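Local coordinates for beta-lactamase-like protein (Novosphingobium pentaromativorans US6-1, PDB 6AUF), which is probably a subclass B3 metallo-beta-lactamase, hydrolysing beta-lactam antibiotics at a site that holds two zinc ions, at residues A[106-111]-A[184-189]; A[48-53]-A[194-199]; A[82-87]-A[116-121]; A[162-167]-A[177-182]. All coordinates share one frame; numbering follows the deposited sequence. Where two conformers were deposited one is given.

Contact 1: residues A[106-111]-A[184-189]. With ZN (zinc ion), chain C; ZN (zinc ion), chain B.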
# COMPACT_ATOMS: atom_id res chain seq x y z
N SER A 106 1.38 1.21 3.57
CA SER A 106 0.93 2.15 2.54
C SER A 106 0.20 3.32 3.21
O SER A 106 0.66 4.46 3.17
CB SER A 106 0.05 1.44 1.53
OG SER A 106 -1.03 0.83 2.21
N HIS A 107 -0.94 3.04 3.85
CA HIS A 107 -1.67 4.08 4.55
C HIS A 107 -2.36 3.47 5.77
O HIS A 107 -2.30 2.27 6.00
CB HIS A 107 -2.63 4.83 3.61
CG HIS A 107 -3.89 4.09 3.27
ND1 HIS A 107 -4.08 3.48 2.05
CD2 HIS A 107 -5.04 3.93 3.95
CE1 HIS A 107 -5.30 2.96 2.00
NE2 HIS A 107 -5.90 3.21 3.15
N GLU A 108 -2.98 4.33 6.57
CA GLU A 108 -3.23 4.04 7.98
C GLU A 108 -4.67 3.59 8.24
O GLU A 108 -5.26 3.93 9.28
CB GLU A 108 -2.88 5.26 8.82
CG GLU A 108 -3.82 6.48 8.69
CD GLU A 108 -3.50 7.40 7.52
OE1 GLU A 108 -3.91 8.59 7.57
OE2 GLU A 108 -2.83 6.96 6.57
N HIS A 109 -5.24 2.81 7.34
CA HIS A 109 -6.58 2.27 7.51
C HIS A 109 -6.51 0.80 7.90
O HIS A 109 -5.53 0.12 7.62
CB HIS A 109 -7.40 2.47 6.24
CG HIS A 109 -7.73 3.90 5.96
ND1 HIS A 109 -8.05 4.37 4.71
CD2 HIS A 109 -7.80 4.97 6.79
CE1 HIS A 109 -8.30 5.66 4.77
NE2 HIS A 109 -8.16 6.05 6.03
N HIS A 110 -7.57 0.33 8.58
CA HIS A 110 -7.57 -1.01 9.17
C HIS A 110 -7.43 -2.11 8.12
O HIS A 110 -6.82 -3.15 8.38
CB HIS A 110 -8.87 -1.24 9.94
CG HIS A 110 -10.06 -1.35 9.05
ND1 HIS A 110 -10.47 -2.55 8.50
CD2 HIS A 110 -10.87 -0.40 8.53
CE1 HIS A 110 -11.52 -2.34 7.73
NE2 HIS A 110 -11.79 -1.04 7.73
N ASP A 111 -8.01 -1.91 6.93
CA ASP A 111 -7.97 -2.94 5.90
C ASP A 111 -6.56 -3.17 5.39
O ASP A 111 -6.29 -4.23 4.80
CB ASP A 111 -8.88 -2.55 4.74
CG ASP A 111 -8.64 -1.13 4.29
OD1 ASP A 111 -8.45 -0.27 5.19
OD2 ASP A 111 -8.61 -0.86 3.07
N ALA A 184 -2.78 11.72 -0.97
CA ALA A 184 -3.99 11.89 -1.76
C ALA A 184 -5.19 11.22 -1.10
O ALA A 184 -6.28 11.80 -1.07
CB ALA A 184 -3.78 11.35 -3.17
N HIS A 185 -5.02 10.02 -0.55
CA HIS A 185 -6.15 9.23 -0.09
C HIS A 185 -6.42 9.43 1.39
O HIS A 185 -7.57 9.38 1.82
CB HIS A 185 -5.91 7.74 -0.41
CG HIS A 185 -6.79 6.80 0.36
ND1 HIS A 185 -8.09 6.51 -0.01
CD2 HIS A 185 -6.57 6.10 1.49
CE1 HIS A 185 -8.63 5.67 0.85
NE2 HIS A 185 -7.72 5.40 1.78
N SER A 186 -5.37 9.67 2.16
CA SER A 186 -5.45 9.91 3.59
C SER A 186 -4.29 10.81 3.99
O SER A 186 -3.35 10.99 3.21
CB SER A 186 -5.39 8.60 4.37
OG SER A 186 -4.07 8.10 4.31
N PRO A 187 -4.32 11.37 5.19
CA PRO A 187 -3.18 12.21 5.60
C PRO A 187 -1.87 11.46 5.67
O PRO A 187 -0.82 12.02 5.31
CB PRO A 187 -3.62 12.74 6.97
CG PRO A 187 -5.12 12.77 6.87
CD PRO A 187 -5.47 11.53 6.09
N GLY A 188 -1.89 10.20 6.11
CA GLY A 188 -0.70 9.41 6.33
C GLY A 188 -0.25 8.61 5.12
O GLY A 188 0.69 7.81 5.24
N SER A 189 -0.88 8.80 3.97
CA SER A 189 -0.59 7.96 2.82
C SER A 189 0.88 8.05 2.41
O SER A 189 1.46 9.14 2.33
CB SER A 189 -1.48 8.35 1.65
OG SER A 189 -0.88 7.92 0.44
ZN ZN C . -7.91 3.69 2.93
ZN ZN B . -8.04 0.14 1.03
O HOH W 1 2.16 5.03 5.66

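Contact 2: residues A[48-53]-A[194-199]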
# COMPACT_ATOMS: atom_id res chain seq x y z
N HIS A 48 4.97 -14.49 -7.17
CA HIS A 48 6.23 -13.83 -7.43
C HIS A 48 5.96 -12.58 -8.25
O HIS A 48 5.34 -12.66 -9.31
CB HIS A 48 7.16 -14.79 -8.17
CG HIS A 48 8.46 -14.20 -8.58
ND1 HIS A 48 9.41 -13.77 -7.67
CD2 HIS A 48 8.99 -13.97 -9.81
CE1 HIS A 48 10.46 -13.29 -8.32
NE2 HIS A 48 10.23 -13.41 -9.62
N ILE A 49 6.40 -11.43 -7.76
CA ILE A 49 6.18 -10.21 -8.53
C ILE A 49 7.37 -10.00 -9.46
O ILE A 49 7.21 -9.96 -10.68
CB ILE A 49 5.94 -8.99 -7.63
CG1 ILE A 49 4.61 -9.15 -6.89
CG2 ILE A 49 5.96 -7.70 -8.45
CD1 ILE A 49 4.34 -8.01 -5.94
N TYR A 50 8.56 -9.85 -8.88
CA TYR A 50 9.75 -9.61 -9.68
C TYR A 50 10.96 -9.63 -8.76
O TYR A 50 10.89 -9.12 -7.64
CB TYR A 50 9.67 -8.28 -10.43
CG TYR A 50 10.63 -8.15 -11.59
CD1 TYR A 50 10.37 -8.77 -12.80
CD2 TYR A 50 11.81 -7.41 -11.47
CE1 TYR A 50 11.25 -8.67 -13.86
CE2 TYR A 50 12.69 -7.29 -12.54
CZ TYR A 50 12.41 -7.93 -13.73
OH TYR A 50 13.27 -7.83 -14.80
N GLY A 51 12.05 -10.24 -9.23
CA GLY A 51 13.25 -10.37 -8.43
C GLY A 51 12.95 -10.79 -7.00
O GLY A 51 12.33 -11.83 -6.76
N ASN A 52 13.36 -9.95 -6.05
CA ASN A 52 13.25 -10.22 -4.62
C ASN A 52 11.90 -9.82 -4.04
O ASN A 52 11.77 -9.73 -2.81
CB ASN A 52 14.37 -9.50 -3.86
CG ASN A 52 14.27 -7.96 -3.98
OD1 ASN A 52 13.33 -7.42 -4.59
ND2 ASN A 52 15.23 -7.26 -3.38
N THR A 53 10.89 -9.58 -4.89
CA THR A 53 9.62 -9.02 -4.45
C THR A 53 8.49 -10.00 -4.71
O THR A 53 8.37 -10.55 -5.81
CB THR A 53 9.35 -7.69 -5.15
OG1 THR A 53 10.44 -6.81 -4.89
CG2 THR A 53 8.05 -7.09 -4.67
N TRP A 194 11.55 0.86 -5.07
CA TRP A 194 12.82 0.14 -4.93
C TRP A 194 13.12 -0.61 -6.22
O TRP A 194 12.25 -0.78 -7.07
CB TRP A 194 12.82 -0.83 -3.74
CG TRP A 194 11.86 -1.99 -3.87
CD1 TRP A 194 12.15 -3.26 -4.31
CD2 TRP A 194 10.47 -1.99 -3.55
NE1 TRP A 194 11.01 -4.05 -4.28
CE2 TRP A 194 9.97 -3.30 -3.82
CE3 TRP A 194 9.59 -1.01 -3.07
CZ2 TRP A 194 8.63 -3.64 -3.62
CZ3 TRP A 194 8.26 -1.36 -2.87
CH2 TRP A 194 7.79 -2.66 -3.14
N GLN A 195 14.37 -1.04 -6.36
CA GLN A 195 14.82 -1.74 -7.55
C GLN A 195 14.76 -3.26 -7.37
O GLN A 195 15.05 -3.78 -6.28
CB GLN A 195 16.24 -1.32 -7.93
CG GLN A 195 16.75 -2.05 -9.16
CD GLN A 195 18.12 -1.56 -9.59
OE1 GLN A 195 18.23 -0.78 -10.53
NE2 GLN A 195 19.16 -2.01 -8.90
N ALA A 196 14.38 -3.95 -8.44
CA ALA A 196 14.31 -5.41 -8.47
C ALA A 196 14.92 -5.91 -9.77
O ALA A 196 14.72 -5.32 -10.83
CB ALA A 196 12.88 -5.90 -8.33
N CYS A 197 15.67 -7.00 -9.68
CA CYS A 197 16.33 -7.56 -10.85
C CYS A 197 16.02 -9.04 -10.96
O CYS A 197 15.96 -9.75 -9.94
CB CYS A 197 17.83 -7.32 -10.79
SG CYS A 197 18.23 -5.59 -10.40
N ASP A 198 15.79 -9.50 -12.19
CA ASP A 198 15.41 -10.89 -12.42
C ASP A 198 16.66 -11.76 -12.38
O ASP A 198 17.70 -11.33 -11.88
CB ASP A 198 14.66 -11.03 -13.75
CG ASP A 198 15.51 -10.69 -14.97
OD1 ASP A 198 16.73 -10.42 -14.81
OD2 ASP A 198 14.96 -10.69 -16.10
N GLU A 199 16.56 -12.98 -12.90
CA GLU A 199 17.70 -13.88 -12.88
C GLU A 199 18.78 -13.47 -13.87
O GLU A 199 19.95 -13.83 -13.67
CB GLU A 199 17.25 -15.31 -13.16
CG GLU A 199 18.15 -16.35 -12.56
CD GLU A 199 18.21 -16.24 -11.05
OE1 GLU A 199 19.19 -16.75 -10.45
OE2 GLU A 199 17.28 -15.65 -10.47

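Contact 3: residues A[82-87]-A[116-121]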
# COMPACT_ATOMS: atom_id res chain seq x y z
N ALA A 82 -6.10 -10.78 9.36
CA ALA A 82 -5.43 -11.43 8.24
C ALA A 82 -3.99 -11.82 8.53
O ALA A 82 -3.33 -12.38 7.65
CB ALA A 82 -5.48 -10.52 7.01
N ALA A 83 -3.48 -11.56 9.73
CA ALA A 83 -2.09 -11.87 10.05
C ALA A 83 -1.70 -13.29 9.65
O ALA A 83 -0.76 -13.49 8.87
CB ALA A 83 -1.85 -11.64 11.55
N PRO A 84 -2.40 -14.32 10.15
CA PRO A 84 -2.01 -15.70 9.80
C PRO A 84 -2.00 -15.98 8.31
O PRO A 84 -1.16 -16.76 7.83
CB PRO A 84 -3.05 -16.57 10.53
CG PRO A 84 -3.54 -15.71 11.65
CD PRO A 84 -3.52 -14.29 11.11
N LEU A 85 -2.90 -15.37 7.54
CA LEU A 85 -2.92 -15.61 6.10
C LEU A 85 -1.58 -15.25 5.47
O LEU A 85 -1.01 -16.06 4.73
CB LEU A 85 -4.05 -14.80 5.46
CG LEU A 85 -5.47 -15.36 5.60
CD1 LEU A 85 -5.80 -15.66 7.05
CD2 LEU A 85 -6.47 -14.37 5.03
N VAL A 86 -1.06 -14.06 5.78
CA VAL A 86 0.19 -13.62 5.16
C VAL A 86 1.37 -14.33 5.81
O VAL A 86 2.36 -14.65 5.14
CB VAL A 86 0.34 -12.09 5.24
CG1 VAL A 86 -0.21 -11.54 6.55
CG2 VAL A 86 1.80 -11.71 5.11
N LEU A 87 1.31 -14.55 7.12
CA LEU A 87 2.33 -15.37 7.75
C LEU A 87 2.48 -16.71 7.04
O LEU A 87 3.58 -17.24 6.92
CB LEU A 87 2.00 -15.60 9.22
CG LEU A 87 1.97 -14.40 10.17
CD1 LEU A 87 1.14 -14.80 11.38
CD2 LEU A 87 3.38 -14.02 10.58
N ILE A 116 -1.03 -4.96 11.70
CA ILE A 116 0.38 -4.60 11.87
C ILE A 116 0.87 -5.10 13.23
O ILE A 116 1.97 -5.66 13.34
CB ILE A 116 0.57 -3.08 11.73
CG1 ILE A 116 0.37 -2.64 10.29
CG2 ILE A 116 1.96 -2.66 12.17
CD1 ILE A 116 1.38 -3.26 9.35
N ALA A 117 0.06 -4.92 14.26
CA ALA A 117 0.48 -5.25 15.62
C ALA A 117 0.75 -6.74 15.75
O ALA A 117 1.87 -7.15 16.05
CB ALA A 117 -0.60 -4.81 16.61
N GLU A 118 -0.28 -7.56 15.53
CA GLU A 118 -0.13 -9.01 15.59
C GLU A 118 0.95 -9.49 14.62
O GLU A 118 1.72 -10.41 14.94
CB GLU A 118 -1.47 -9.68 15.29
CG GLU A 118 -1.41 -11.17 15.09
CD GLU A 118 -2.77 -11.77 14.82
OE1 GLU A 118 -3.74 -11.00 14.66
OE2 GLU A 118 -2.88 -13.01 14.78
N LEU A 119 1.04 -8.87 13.45
CA LEU A 119 2.08 -9.23 12.50
C LEU A 119 3.47 -8.93 13.04
O LEU A 119 4.43 -9.63 12.72
CB LEU A 119 1.86 -8.48 11.19
CG LEU A 119 2.30 -9.24 9.95
CD1 LEU A 119 1.64 -10.59 9.98
CD2 LEU A 119 1.91 -8.45 8.71
N GLN A 120 3.59 -7.88 13.86
CA GLN A 120 4.89 -7.48 14.38
C GLN A 120 5.39 -8.44 15.44
O GLN A 120 6.54 -8.88 15.39
CB GLN A 120 4.80 -6.06 14.93
CG GLN A 120 6.00 -5.65 15.76
CD GLN A 120 5.72 -4.38 16.52
OE1 GLN A 120 6.46 -3.39 16.42
NE2 GLN A 120 4.64 -4.39 17.28
N LYS A 121 4.56 -8.75 16.44
CA LYS A 121 5.01 -9.63 17.51
C LYS A 121 5.19 -11.06 17.01
O LYS A 121 6.06 -11.78 17.51
CB LYS A 121 4.05 -9.58 18.70
CG LYS A 121 2.72 -10.28 18.47
CD LYS A 121 1.54 -9.37 18.82
CE LYS A 121 1.28 -9.32 20.32
NZ LYS A 121 0.09 -8.46 20.64

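Contact 4: residues A[162-167]-A[177-182]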
# COMPACT_ATOMS: atom_id res chain seq x y z
N ARG A 162 11.01 3.81 13.94
CA ARG A 162 11.67 4.82 13.13
C ARG A 162 10.61 5.64 12.41
O ARG A 162 9.83 5.11 11.61
CB ARG A 162 12.63 4.20 12.11
CG ARG A 162 13.46 5.27 11.42
CD ARG A 162 14.32 4.78 10.27
NE ARG A 162 14.85 5.93 9.55
CZ ARG A 162 15.28 5.91 8.30
NH1 ARG A 162 15.73 7.04 7.74
NH2 ARG A 162 15.25 4.79 7.59
N VAL A 163 10.58 6.93 12.68
CA VAL A 163 9.60 7.80 12.04
C VAL A 163 10.30 8.58 10.94
O VAL A 163 11.39 9.14 11.14
CB VAL A 163 8.90 8.69 13.07
CG1 VAL A 163 9.63 8.62 14.39
CG2 VAL A 163 8.75 10.09 12.54
N LEU A 164 9.70 8.57 9.75
CA LEU A 164 10.38 8.91 8.51
C LEU A 164 9.87 10.23 7.95
O LEU A 164 8.73 10.65 8.20
CB LEU A 164 10.17 7.80 7.46
CG LEU A 164 10.56 6.37 7.75
CD1 LEU A 164 10.04 5.48 6.63
CD2 LEU A 164 12.07 6.19 7.88
N VAL A 165 10.71 10.86 7.13
CA VAL A 165 10.31 12.02 6.36
C VAL A 165 10.33 11.69 4.87
O VAL A 165 11.03 10.77 4.41
CB VAL A 165 11.20 13.26 6.63
CG1 VAL A 165 11.27 13.54 8.11
CG2 VAL A 165 12.59 13.04 6.05
N ASP A 166 9.57 12.47 4.12
CA ASP A 166 9.49 12.35 2.67
C ASP A 166 10.87 12.22 2.06
O ASP A 166 11.73 13.08 2.27
CB ASP A 166 8.76 13.56 2.10
CG ASP A 166 8.63 13.48 0.60
OD1 ASP A 166 8.19 12.41 0.10
OD2 ASP A 166 8.95 14.48 -0.08
N GLY A 167 11.07 11.13 1.30
CA GLY A 167 12.34 10.88 0.64
C GLY A 167 13.30 10.01 1.41
O GLY A 167 14.38 9.70 0.90
N LEU A 177 14.49 0.55 0.32
CA LEU A 177 13.13 0.96 -0.01
C LEU A 177 12.98 2.44 0.34
O LEU A 177 13.13 2.84 1.50
CB LEU A 177 12.09 0.12 0.72
CG LEU A 177 11.94 -1.35 0.30
CD1 LEU A 177 12.96 -2.27 0.98
CD2 LEU A 177 10.52 -1.83 0.60
N THR A 178 12.68 3.26 -0.66
CA THR A 178 12.64 4.69 -0.46
C THR A 178 11.20 5.20 -0.54
O THR A 178 10.45 4.85 -1.47
CB THR A 178 13.60 5.36 -1.46
OG1 THR A 178 13.01 6.53 -2.01
CG2 THR A 178 13.99 4.37 -2.56
N VAL A 179 10.79 5.98 0.47
CA VAL A 179 9.40 6.37 0.71
C VAL A 179 9.13 7.79 0.23
O VAL A 179 10.00 8.68 0.27
CB VAL A 179 9.06 6.26 2.22
CG1 VAL A 179 9.65 7.47 2.96
CG2 VAL A 179 7.55 6.19 2.42
N ARG A 180 7.90 8.02 -0.19
CA ARG A 180 7.40 9.34 -0.51
C ARG A 180 6.10 9.55 0.25
O ARG A 180 5.22 8.68 0.21
CB ARG A 180 7.14 9.53 -2.02
CG ARG A 180 8.37 9.59 -2.94
CD ARG A 180 9.43 10.56 -2.53
NE ARG A 180 8.93 11.93 -2.39
CZ ARG A 180 9.12 12.91 -3.29
NH1 ARG A 180 9.79 12.67 -4.41
NH2 ARG A 180 8.64 14.13 -3.06
N GLU A 181 5.97 10.70 0.91
CA GLU A 181 4.66 11.11 1.42
C GLU A 181 3.76 11.48 0.24
O GLU A 181 4.09 12.38 -0.55
CB GLU A 181 4.78 12.27 2.40
CG GLU A 181 4.97 11.80 3.84
CD GLU A 181 4.89 12.92 4.86
OE1 GLU A 181 4.77 12.64 6.08
OE2 GLU A 181 4.94 14.08 4.42
N THR A 182 2.62 10.79 0.13
CA THR A 182 1.72 10.89 -1.03
C THR A 182 0.28 11.03 -0.54
O THR A 182 -0.54 10.13 -0.73
CB THR A 182 1.88 9.66 -1.95
OG1 THR A 182 1.61 8.45 -1.21
CG2 THR A 182 3.29 9.57 -2.47

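Contact 1: residues A[106-111]-A[184-189]
His107 and Ser189 bring the two loops closest, CA to CA 4.4 Å apart. Residues 184-189 close with a type I beta turn from Ser186 to Ser189, while 106-111 runs through His109, the N-cap, into helix 110-113. Three imidazoles grip one zinc ion between the loops: His107 NE2 and His185 NE2 each lie 2.1 Å from it, and His109 ND1 lies 1.9 Å away. His185 CD2 lies over one face of the His107 ring, the rings meeting obliquely at 55°; His185 CE1 lies at the in-plane edge of the His109 ring. The other ring nitrogens fix the rotation of the rings: His107 ND1 bonds to Asp210, His109 NE2 to Asp146 and His185 ND1 to Thr213 O. Glu108, bent at chi2 (-85°), turns its carboxylate to the turn. OE1 accepts from Gly188 N at 3.0 Å; the lack of a side chain lets Gly188 come this close. OE2 accepts a hydrogen bond from Ser186 OG at 2.8 Å, from above the carboxylate plane. Asp111 OD2 binds the second zinc ion at 2.3 Å, with His112 and His251. The sequence His107-Glu108-His109-His110-Asp111-His112 is the HXHXDH signature of the metallo-beta-lactamase dinuclear site.

Contact 2: residues A[48-53]-A[194-199]
Trp194 and Thr53 make the direct polar link, the indole NE1 donating to Thr53 OG1 at 2.9 Å. The bond is nearly straight, 166° at the hydrogen, and lies in the indole plane, so it would help fix the orientation of the ring. Thr53 OG1 donates in turn to Asn52 OD1, 3.0 Å away, and threonine suits the place because one hydroxyl serves both. Its CG2 methyl packs at 3.7 Å on Trp194 CZ2. Beyond this pair, Ala196 turns a small methyl to Tyr50, CB to CD2 3.6 Å, while Ala196 O lies at the edge of the phenol ring, in its plane. Tyr50 reaches there with CG anti to the backbone N (chi1 -162°), and its hydroxyl bonds to Thr202 O. Asp198 runs alongside the ring, its OD1 accepting from Thr202 N. What positions residues 48-53 is a type II' turn from Tyr50 to Thr53, with Gly51 at the positive-phi corner (44°) that glycine adopts easily. Ile49 N and Tyr50 N both donate to Thr53 O, a classic beta bulge. A bulged hairpin at the edge of one sheet thus packs on strand 190-197 of the other, as expected of the metallo-beta-lactamase sandwich.

Contact 3: residues A[82-87]-A[116-121]
Leu119 reaches from helix 116-121 into the side of helix 83-91, where Ala83, Val86 and Leu87 receive it. From CB the chain leaves with chi1 at -148°, some 30° short of fully anti to the backbone N, and at CG it forks, the CD1 branch doing the touching. CD1 passes Leu87, the two side chains sliding past each other in opposite directions, with 3.8 Å from Leu119 CD1 to Leu87 CG and 3.9 Å to Leu87 CD2. The same methyl meets Val86 CG1 tip to tip at 4.0 Å and lies 4.0 Å from Ala83 CB. A single methyl thus meets three residues at positions i, i+3 and i+4 of one helix, which suits leucine's branched end, and no hydrogen bond crosses the contact. Ala83 CA and Leu119 CA are 5.5 Å apart, the nearest such pair, and alanine's small side chain fits this close approach. Glu118, modelled in two conformations, may also touch Ala83 CB, which is less certain. The segment axes approach to 9.9 Å and cross at -46°. Beyond the pair, Ile116 and Gln120 lay helix 116-121 on strands 100-104 and 126-130, while helix 83-91 flanks it, Leu85 touching the loop at Thr58.

Contact 4: residues A[162-167]-A[177-182]
Leu164 opens the contact, its CD1 methyl lying 4.2 Å from Val179 CG1 in a small apolar patch between the strands. Its backbone still pairs with Ala129 and Ala131, so up to here the chain belongs to the edge of the larger sheet. At Val165 the chain leaves that edge, its carbonyl O passing 3.9 Å from Val179 CG1 while its side chain points away. With CG anti to the backbone N (chi1 -179°), the Asp166 carboxylate swings across to Arg180 and Glu181. OD1 takes two donors from opposite faces of its plane: Arg180 NE at 2.6 Å, a salt bridge on the syn side, and Glu181 N at 2.9 Å on the anti side. OD2 adds a weak bond to Arg180 NH2. Aspartate suits the place, serving a side chain and a backbone N-H together. Gly167 N then donates to Val179 O at 2.9 Å; a positive phi of 94°, at which a side chain would press on the preceding carbonyl, suits glycine. Glu181 turns instead to Ser132 and Arg231. Residues 165-168 thus form the connection from edge strand 162-164 to the hairpin 169-181 of the other sheet, joining the two halves of the metallo-beta-lactamase alpha-beta-beta-alpha fold.

Overall arrangement
Contact 1 holds the zinc site, and the others lie at increasing range: the centres of contacts 4, 3 and 2 lie about 14, 18 and 25 Å from its centre. Contact 4 touches it directly, Ser189 OG lying 2.5 Å from Thr182 O in a probable hydrogen bond, and the side chains of Glu181 and His107 come within about 10 Å. Contacts 2 and 4 share a sheet, strands 175-181 and 190-197 being neighbours, and Trp194 CE3 packs 3.9 Å from Leu177 CD2. Contact 3 stays apart, but helix 110-113, which carries the ligands Asp111 and His112, is followed in the chain by helix 116-121, with Leu119 about 10 Å from His112 between side chains.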